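Local coordinates for mundticin KS immunity protein (Enterococcus mundtii, PDB 2ZRR) that contributes to the self-protection of the bacteriocin-producing cell, probably against its own mundticin KS, and folds as an antiparallel four-helix bundle, at residues E49-L52 / G53-S56; L61-Y64 / L65-L68; S96-E99 / N100-K103. All coordinates share one frame; numbering follows the deposited sequence.

Interaction 1 of 3, residues E49-L52 / G53-S56; sequences EIDL and GNES
The backbone N-H of Asn54 bonds to OD2 of Asp51 at 3.0 Å, arriving from above the carboxylate plane, 52° out of it. The other oxygen, OD1, takes the N-H of Gly53 in a nearly straight bond, and the modelled N to OD1 separation of 2.5 Å is short enough for its exact length to be doubtful. One carboxylate thus serves two successive peptide N-H groups, and the link from OD1 to the N-H two residues on is consistent with an Asx turn. The turn sits in the loop that leaves helix 33-48 at Glu49, where phi turns positive (72°), and enters helix 55-70 of the bundle. Asn54 stands at the N-cap of that second helix, yet its side chain makes no capping bond. It reaches back instead, its ND2 2.7 Å from O of Glu49 in a weak, strongly bent bond. The Asp51 and Asn54 side chains cross at about a right angle, their carboxylate and amide planes 75° apart. Glu55 bends at chi2 and runs alongside Ile50, whose CG2 lies 3.8 Å from Glu55 OE1; that carboxylate also has a long, weak ion pair with Arg58. The Asn54 side chain also touches Val95 of the loop after helix 75-90.

Interaction 2 of 3, residues L61-Y64 / L65-L68; sequences LGSY and LKKL
Leu65 closes a helical turn on Leu61, its N-H reaching Leu61 O at 3.0 Å, while a longer, weak branch of the same N-H goes to Gly62 O. Its CB rests against these two carbonyls, and its side chain also touches Ile41 on helix 33-48. Lys66 N bonds only weakly to Gly62 O. The lysine side chain curls back at chi3 and chi4 and sets NZ at the Ser63 carbonyl; a clash there makes the fine geometry doubtful. Lys67 carries the contact. After an extended run it bends at its last torsion (chi4 90°), swinging NZ back over the ring of the tyrosine three residues earlier. NZ stands 4.1 Å from the centroid of the Tyr64 ring, 18° off the normal, a cation-pi contact; CD of Lys67 lies over the same face, nearer its rim, in a CH-pi contact. The ammonium also donates to OG of Ser63 at 2.6 Å, this oxygen standing anti to the serine N (chi1 160°). Leu68 completes the turn, its N 2.8 Å from Tyr64 O, and its CG packs 3.2 Å from that oxygen before the side chain meets Glu38 and Ile41. Tyr64 itself is buried against helix 75-90, and its OH bonds to Glu85. Lys67 therefore lays alkyl chain and charge together on an aromatic face of this bundle helix, and the hydroxyl and pi cloud would jointly help to stabilise the ammonium.

Interaction 3 of 3, residues S96-E99 / N100-K103; sequences SLNE and NQSK
From Leu97 to Asn98 the backbone is extended, and it turns helical at Glu99, so Asn98 is the N-cap of helix 99-109. Ser102 N donates to Asn98 O at 3.1 Å in a nearly straight bond (168°), and the N-H of Gln101 reaches the same oxygen from above the carbonyl plane. Lys103 N follows with a regular bond to Glu99 O. Asn98 and Gln101 form a capping box, each side chain accepting from the other's backbone N-H. The N-H of Gln101 is thus shared, going also to OD1 of Asn98 at 2.7 Å, almost in line with the side-chain C=O; chi1 of 65° folds the amide in between the asparagine's own N and carbonyl carbon, where it can face the first turn. In return OE1 of Gln101 accepts Asn98 N, but at 3.4 Å this half is weak. The two side chains cross at about a right angle, with amide planes 35° apart. NE2 of Gln101 is bonded to Asp47 near the end of helix 33-48, which helps fix the rotation of the amide. Leu97 crosses Gln101 as well, placing CD2 3.6 Å from OE1. The hydroxyl of Ser102 lies 2.9 Å from Asn98 O and 3.2 Å from Glu99 O, and which carbonyl takes its proton is not settled. Glu99 and Lys103 run side by side, but OE2 and NZ stay 4.7 Å apart. The attraction between these charges is probably modest, and side-chain bonding at this helix start is mainly polar and uncharged.

How the interactions relate
From the N terminus, helix 33-48 ends at Glu49, and interaction 1 shapes the short connection into helix 55-70. Interaction 2 lies further along that same helix, where its side chains meet helices 33-48 and 75-90. Interaction 3 comes last, where the loop after helix 75-90 passes into helix 99-109. The three follow in series; none encloses or crosses another, and each joins neighbouring residues rather than closing a long loop. Interactions 1 and 3 do not touch each other, but each reaches a residue just ahead of the other in the chain, Val95 and Asp47 respectively. Interactions 2 and 3 lie on opposite sides of the chain's centre, their own centres about 19 Å apart.

Interaction 1 of 3, residues E49-L52 / G53-S56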
ATOM      1  N   GLU A  49      -2.715  -9.340   8.317  1.00 47.82           N
ATOM      2  CA  GLU A  49      -3.705 -10.017   9.161  1.00 54.41           C
ATOM      3  C   GLU A  49      -4.950  -9.149   9.387  1.00 52.29           C
ATOM      4  O   GLU A  49      -4.855  -7.968   9.752  1.00 48.18           O
ATOM      5  CB  GLU A  49      -3.102 -10.393  10.529  1.00 62.60           C
ATOM      6  CG  GLU A  49      -3.646  -9.562  11.718  1.00 71.01           C
ATOM      7  CD  GLU A  49      -3.237 -10.100  13.089  1.00 76.43           C
ATOM      8  OE1 GLU A  49      -2.900  -9.280  13.979  1.00 73.89           O
ATOM      9  OE2 GLU A  49      -3.260 -11.339  13.276  1.00 79.48           O
ATOM     10  N   ILE A  50      -6.116  -9.754   9.177  1.00 50.81           N
ATOM     11  CA  ILE A  50      -7.392  -9.071   9.354  1.00 46.32           C
ATOM     12  C   ILE A  50      -7.633  -8.881  10.844  1.00 46.08           C
ATOM     13  O   ILE A  50      -7.866  -9.845  11.571  1.00 47.35           O
ATOM     14  CB  ILE A  50      -8.547  -9.893   8.729  1.00 42.18           C
ATOM     15  CG1 ILE A  50      -8.374  -9.935   7.207  1.00 36.90           C
ATOM     16  CG2 ILE A  50      -9.902  -9.281   9.098  1.00 40.73           C
ATOM     17  CD1 ILE A  50      -8.826 -11.227   6.551  1.00 35.21           C
ATOM     18  N   ASP A  51      -7.553  -7.634  11.296  1.00 46.55           N
ATOM     19  CA  ASP A  51      -7.753  -7.314  12.704  1.00 50.32           C
ATOM     20  C   ASP A  51      -8.296  -5.892  12.847  1.00 50.92           C
ATOM     21  O   ASP A  51      -8.119  -5.063  11.958  1.00 52.91           O
ATOM     22  CB  ASP A  51      -6.430  -7.489  13.467  1.00 56.84           C
ATOM     23  CG  ASP A  51      -5.952  -6.211  14.126  1.00 63.00           C
ATOM     24  OD1 ASP A  51      -6.483  -5.861  15.202  1.00 70.65           O
ATOM     25  OD2 ASP A  51      -5.042  -5.559  13.577  1.00 65.72           O
ATOM     26  N   LEU A  52      -8.972  -5.620  13.958  1.00 51.88           N
ATOM     27  CA  LEU A  52      -9.551  -4.301  14.193  1.00 54.09           C
ATOM     28  C   LEU A  52      -8.485  -3.211  14.213  1.00 55.80           C
ATOM     29  O   LEU A  52      -8.771  -2.043  13.943  1.00 56.65           O
ATOM     30  CB  LEU A  52     -10.322  -4.292  15.521  1.00 54.38           C
ATOM     31  CG  LEU A  52     -11.625  -5.101  15.619  1.00 53.36           C
ATOM     32  CD1 LEU A  52     -12.264  -4.864  16.997  1.00 47.93           C
ATOM     33  CD2 LEU A  52     -12.590  -4.706  14.490  1.00 50.17           C
ATOM     34  N   GLY A  53      -7.256  -3.607  14.527  1.00 56.32           N
ATOM     35  CA  GLY A  53      -6.152  -2.669  14.600  1.00 55.96           C
ATOM     36  C   GLY A  53      -5.711  -2.064  13.284  1.00 54.97           C
ATOM     37  O   GLY A  53      -5.571  -0.844  13.186  1.00 56.32           O
ATOM     38  N   ASN A  54      -5.487  -2.899  12.270  1.00 54.16           N
ATOM     39  CA  ASN A  54      -5.046  -2.403  10.970  1.00 54.52           C
ATOM     40  C   ASN A  54      -6.066  -2.469   9.839  1.00 53.97           C
ATOM     41  O   ASN A  54      -5.681  -2.598   8.680  1.00 55.52           O
ATOM     42  CB  ASN A  54      -3.774  -3.134  10.516  1.00 54.62           C
ATOM     43  CG  ASN A  54      -3.638  -4.517  11.114  1.00 54.52           C
ATOM     44  OD1 ASN A  54      -2.828  -4.728  12.018  1.00 61.91           O
ATOM     45  ND2 ASN A  54      -4.414  -5.470  10.607  1.00 53.15           N
ATOM     46  N   GLU A  55      -7.354  -2.367  10.148  1.00 53.97           N
ATOM     47  CA  GLU A  55      -8.365  -2.432   9.093  1.00 54.59           C
ATOM     48  C   GLU A  55      -8.263  -1.239   8.141  1.00 51.11           C
ATOM     49  O   GLU A  55      -8.384  -1.386   6.925  1.00 50.68           O
ATOM     50  CB  GLU A  55      -9.776  -2.510   9.697  1.00 57.00           C
ATOM     51  CG  GLU A  55     -10.530  -3.811   9.374  1.00 60.84           C
ATOM     52  CD  GLU A  55      -9.988  -4.528   8.137  1.00 66.54           C
ATOM     53  OE1 GLU A  55      -9.428  -5.638   8.287  1.00 65.56           O
ATOM     54  OE2 GLU A  55     -10.119  -3.983   7.015  1.00 67.68           O
ATOM     55  N   SER A  56      -8.025  -0.058   8.695  1.00 49.99           N
ATOM     56  CA  SER A  56      -7.911   1.143   7.878  1.00 53.51           C
ATOM     57  C   SER A  56      -6.768   1.035   6.873  1.00 50.07           C
ATOM     58  O   SER A  56      -6.907   1.440   5.723  1.00 49.53           O
ATOM     59  CB  SER A  56      -7.704   2.368   8.770  1.00 59.39           C
ATOM     60  OG  SER A  56      -8.366   2.207  10.017  1.00 72.69           O
TER

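Interaction 2 of 3, residues L61-Y64 / L65-L68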
ATOM      1  N   LEU A  61      -4.678  -0.101   1.357  1.00 30.52           N
ATOM      2  CA  LEU A  61      -3.876  -1.022   0.571  1.00 29.11           C
ATOM      3  C   LEU A  61      -4.751  -1.759  -0.410  1.00 28.23           C
ATOM      4  O   LEU A  61      -4.415  -1.865  -1.590  1.00 29.51           O
ATOM      5  CB  LEU A  61      -3.193  -2.033   1.483  1.00 29.15           C
ATOM      6  CG  LEU A  61      -2.128  -1.434   2.400  1.00 36.08           C
ATOM      7  CD1 LEU A  61      -1.608  -2.504   3.351  1.00 28.86           C
ATOM      8  CD2 LEU A  61      -0.996  -0.858   1.553  1.00 33.53           C
ATOM      9  N   GLY A  62      -5.871  -2.280   0.091  1.00 29.94           N
ATOM     10  CA  GLY A  62      -6.792  -3.026  -0.750  1.00 28.90           C
ATOM     11  C   GLY A  62      -7.387  -2.140  -1.820  1.00 27.23           C
ATOM     12  O   GLY A  62      -7.522  -2.540  -2.976  1.00 28.48           O
ATOM     13  N   SER A  63      -7.726  -0.918  -1.435  1.00 28.51           N
ATOM     14  CA  SER A  63      -8.302   0.031  -2.375  1.00 35.43           C
ATOM     15  C   SER A  63      -7.335   0.380  -3.512  1.00 35.95           C
ATOM     16  O   SER A  63      -7.727   0.408  -4.683  1.00 36.02           O
ATOM     17  CB  SER A  63      -8.717   1.308  -1.645  1.00 39.71           C
ATOM     18  OG  SER A  63      -8.848   2.386  -2.562  1.00 49.56           O
ATOM     19  N   TYR A  64      -6.071   0.639  -3.182  1.00 30.89           N
ATOM     20  CA  TYR A  64      -5.119   0.989  -4.224  1.00 29.32           C
ATOM     21  C   TYR A  64      -4.701  -0.175  -5.098  1.00 25.47           C
ATOM     22  O   TYR A  64      -4.307   0.023  -6.254  1.00 26.96           O
ATOM     23  CB  TYR A  64      -3.915   1.697  -3.618  1.00 29.22           C
ATOM     24  CG  TYR A  64      -4.214   3.158  -3.471  1.00 34.01           C
ATOM     25  CD1 TYR A  64      -4.863   3.640  -2.336  1.00 39.43           C
ATOM     26  CD2 TYR A  64      -3.947   4.050  -4.511  1.00 38.52           C
ATOM     27  CE1 TYR A  64      -5.243   4.976  -2.239  1.00 43.71           C
ATOM     28  CE2 TYR A  64      -4.323   5.386  -4.430  1.00 42.78           C
ATOM     29  CZ  TYR A  64      -4.975   5.847  -3.290  1.00 46.83           C
ATOM     30  OH  TYR A  64      -5.363   7.173  -3.207  1.00 47.86           O
ATOM     31  N   LEU A  65      -4.808  -1.392  -4.570  1.00 26.17           N
ATOM     32  CA  LEU A  65      -4.469  -2.556  -5.368  1.00 21.91           C
ATOM     33  C   LEU A  65      -5.462  -2.620  -6.533  1.00 23.66           C
ATOM     34  O   LEU A  65      -5.071  -2.847  -7.683  1.00 23.37           O
ATOM     35  CB  LEU A  65      -4.543  -3.831  -4.525  1.00 23.98           C
ATOM     36  CG  LEU A  65      -4.398  -5.146  -5.299  1.00 22.91           C
ATOM     37  CD1 LEU A  65      -3.053  -5.208  -6.007  1.00 26.34           C
ATOM     38  CD2 LEU A  65      -4.546  -6.307  -4.333  1.00 24.70           C
ATOM     39  N   LYS A  66      -6.746  -2.400  -6.258  1.00 26.96           N
ATOM     40  CA  LYS A  66      -7.720  -2.437  -7.348  1.00 28.75           C
ATOM     41  C   LYS A  66      -7.545  -1.237  -8.283  1.00 23.51           C
ATOM     42  O   LYS A  66      -7.703  -1.363  -9.498  1.00 26.16           O
ATOM     43  CB  LYS A  66      -9.157  -2.491  -6.812  1.00 37.74           C
ATOM     44  CG  LYS A  66      -9.430  -1.590  -5.651  1.00 44.54           C
ATOM     45  CD  LYS A  66     -10.921  -1.343  -5.519  1.00 59.44           C
ATOM     46  CE  LYS A  66     -11.241   0.147  -5.591  1.00 65.99           C
ATOM     47  NZ  LYS A  66     -10.094   0.942  -6.128  1.00 68.04           N
ATOM     48  N   LYS A  67      -7.212  -0.075  -7.728  1.00 25.61           N
ATOM     49  CA  LYS A  67      -6.991   1.111  -8.561  1.00 26.40           C
ATOM     50  C   LYS A  67      -5.847   0.850  -9.527  1.00 23.65           C
ATOM     51  O   LYS A  67      -5.900   1.279 -10.679  1.00 24.34           O
ATOM     52  CB  LYS A  67      -6.638   2.329  -7.710  1.00 28.73           C
ATOM     53  CG  LYS A  67      -7.817   2.988  -7.027  1.00 33.32           C
ATOM     54  CD  LYS A  67      -7.388   4.264  -6.324  1.00 41.09           C
ATOM     55  CE  LYS A  67      -8.544   4.894  -5.562  1.00 45.27           C
ATOM     56  NZ  LYS A  67      -8.632   4.392  -4.165  1.00 47.63           N
ATOM     57  N   LEU A  68      -4.815   0.144  -9.052  1.00 24.79           N
ATOM     58  CA  LEU A  68      -3.646  -0.185  -9.878  1.00 21.88           C
ATOM     59  C   LEU A  68      -4.017  -1.080 -11.063  1.00 20.51           C
ATOM     60  O   LEU A  68      -3.549  -0.891 -12.187  1.00 20.11           O
ATOM     61  CB  LEU A  68      -2.575  -0.888  -9.027  1.00 20.26           C
ATOM     62  CG  LEU A  68      -1.704   0.016  -8.161  1.00 21.54           C
ATOM     63  CD1 LEU A  68      -0.908  -0.822  -7.181  1.00 24.83           C
ATOM     64  CD2 LEU A  68      -0.765   0.823  -9.047  1.00 27.76           C
TER

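Interaction 3 of 3, residues S96-E99 / N100-K103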
ATOM      1  N   SER A  96       0.952  -0.286  14.487  1.00 92.53           N
ATOM      2  CA  SER A  96       2.343  -0.522  14.843  1.00 88.82           C
ATOM      3  C   SER A  96       2.936  -1.546  13.886  1.00 84.98           C
ATOM      4  O   SER A  96       2.818  -2.756  14.095  1.00 86.60           O
ATOM      5  CB  SER A  96       2.452  -1.023  16.283  1.00 90.95           C
ATOM      6  OG  SER A  96       3.544  -0.410  16.944  1.00 94.21           O
ATOM      7  N   LEU A  97       3.566  -1.051  12.827  1.00 77.38           N
ATOM      8  CA  LEU A  97       4.170  -1.914  11.825  1.00 70.94           C
ATOM      9  C   LEU A  97       5.550  -2.379  12.254  1.00 68.16           C
ATOM     10  O   LEU A  97       6.338  -1.587  12.766  1.00 68.02           O
ATOM     11  CB  LEU A  97       4.289  -1.171  10.495  1.00 68.10           C
ATOM     12  CG  LEU A  97       3.009  -0.738   9.786  1.00 63.64           C
ATOM     13  CD1 LEU A  97       3.316  -0.495   8.316  1.00 61.33           C
ATOM     14  CD2 LEU A  97       1.937  -1.806   9.937  1.00 65.75           C
ATOM     15  N   ASN A  98       5.837  -3.661  12.048  1.00 65.41           N
ATOM     16  CA  ASN A  98       7.146  -4.200  12.394  1.00 63.73           C
ATOM     17  C   ASN A  98       8.140  -3.755  11.312  1.00 62.24           C
ATOM     18  O   ASN A  98       7.732  -3.351  10.221  1.00 62.71           O
ATOM     19  CB  ASN A  98       7.089  -5.732  12.490  1.00 60.69           C
ATOM     20  CG  ASN A  98       6.772  -6.399  11.159  1.00 61.15           C
ATOM     21  OD1 ASN A  98       6.920  -5.799  10.092  1.00 61.06           O
ATOM     22  ND2 ASN A  98       6.337  -7.656  11.218  1.00 58.49           N
ATOM     23  N   GLU A  99       9.433  -3.818  11.618  1.00 59.30           N
ATOM     24  CA  GLU A  99      10.469  -3.405  10.671  1.00 55.77           C
ATOM     25  C   GLU A  99      10.210  -3.880   9.243  1.00 49.95           C
ATOM     26  O   GLU A  99      10.236  -3.087   8.303  1.00 46.43           O
ATOM     27  CB  GLU A  99      11.837  -3.917  11.130  1.00 61.38           C
ATOM     28  CG  GLU A  99      13.011  -3.390  10.310  1.00 70.48           C
ATOM     29  CD  GLU A  99      14.353  -3.604  10.997  1.00 76.78           C
ATOM     30  OE1 GLU A  99      14.362  -3.985  12.187  1.00 78.62           O
ATOM     31  OE2 GLU A  99      15.399  -3.391  10.345  1.00 79.56           O
ATOM     32  N   ASN A 100       9.959  -5.174   9.091  1.00 45.66           N
ATOM     33  CA  ASN A 100       9.706  -5.777   7.788  1.00 46.77           C
ATOM     34  C   ASN A 100       8.535  -5.182   7.008  1.00 44.98           C
ATOM     35  O   ASN A 100       8.576  -5.107   5.782  1.00 43.91           O
ATOM     36  CB  ASN A 100       9.487  -7.283   7.951  1.00 52.03           C
ATOM     37  CG  ASN A 100      10.780  -8.031   8.211  1.00 55.58           C
ATOM     38  OD1 ASN A 100      10.819  -9.263   8.176  1.00 53.08           O
ATOM     39  ND2 ASN A 100      11.851  -7.283   8.475  1.00 55.96           N
ATOM     40  N   GLN A 101       7.492  -4.762   7.713  1.00 43.79           N
ATOM     41  CA  GLN A 101       6.327  -4.193   7.048  1.00 41.65           C
ATOM     42  C   GLN A 101       6.527  -2.753   6.613  1.00 39.20           C
ATOM     43  O   GLN A 101       6.129  -2.377   5.512  1.00 39.09           O
ATOM     44  CB  GLN A 101       5.113  -4.306   7.953  1.00 41.54           C
ATOM     45  CG  GLN A 101       4.560  -5.709   7.992  1.00 42.79           C
ATOM     46  CD  GLN A 101       3.689  -5.930   9.199  1.00 46.82           C
ATOM     47  OE1 GLN A 101       3.471  -5.009   9.983  1.00 49.54           O
ATOM     48  NE2 GLN A 101       3.184  -7.153   9.363  1.00 49.34           N
ATOM     49  N   SER A 102       7.141  -1.944   7.471  1.00 40.44           N
ATOM     50  CA  SER A 102       7.400  -0.544   7.129  1.00 43.94           C
ATOM     51  C   SER A 102       8.381  -0.471   5.960  1.00 44.86           C
ATOM     52  O   SER A 102       8.312   0.443   5.136  1.00 48.13           O
ATOM     53  CB  SER A 102       7.984   0.200   8.322  1.00 40.53           C
ATOM     54  OG  SER A 102       8.380  -0.717   9.315  1.00 48.09           O
ATOM     55  N   LYS A 103       9.294  -1.436   5.893  1.00 42.38           N
ATOM     56  CA  LYS A 103      10.272  -1.476   4.818  1.00 41.98           C
ATOM     57  C   LYS A 103       9.575  -1.853   3.530  1.00 37.93           C
ATOM     58  O   LYS A 103       9.952  -1.389   2.456  1.00 38.79           O
ATOM     59  CB  LYS A 103      11.379  -2.487   5.128  1.00 47.86           C
ATOM     60  CG  LYS A 103      12.482  -1.936   6.031  1.00 56.82           C
ATOM     61  CD  LYS A 103      13.814  -2.623   5.768  1.00 66.36           C
ATOM     62  CE  LYS A 103      14.086  -3.720   6.790  1.00 70.34           C
ATOM     63  NZ  LYS A 103      14.117  -5.074   6.159  1.00 75.12           N
TER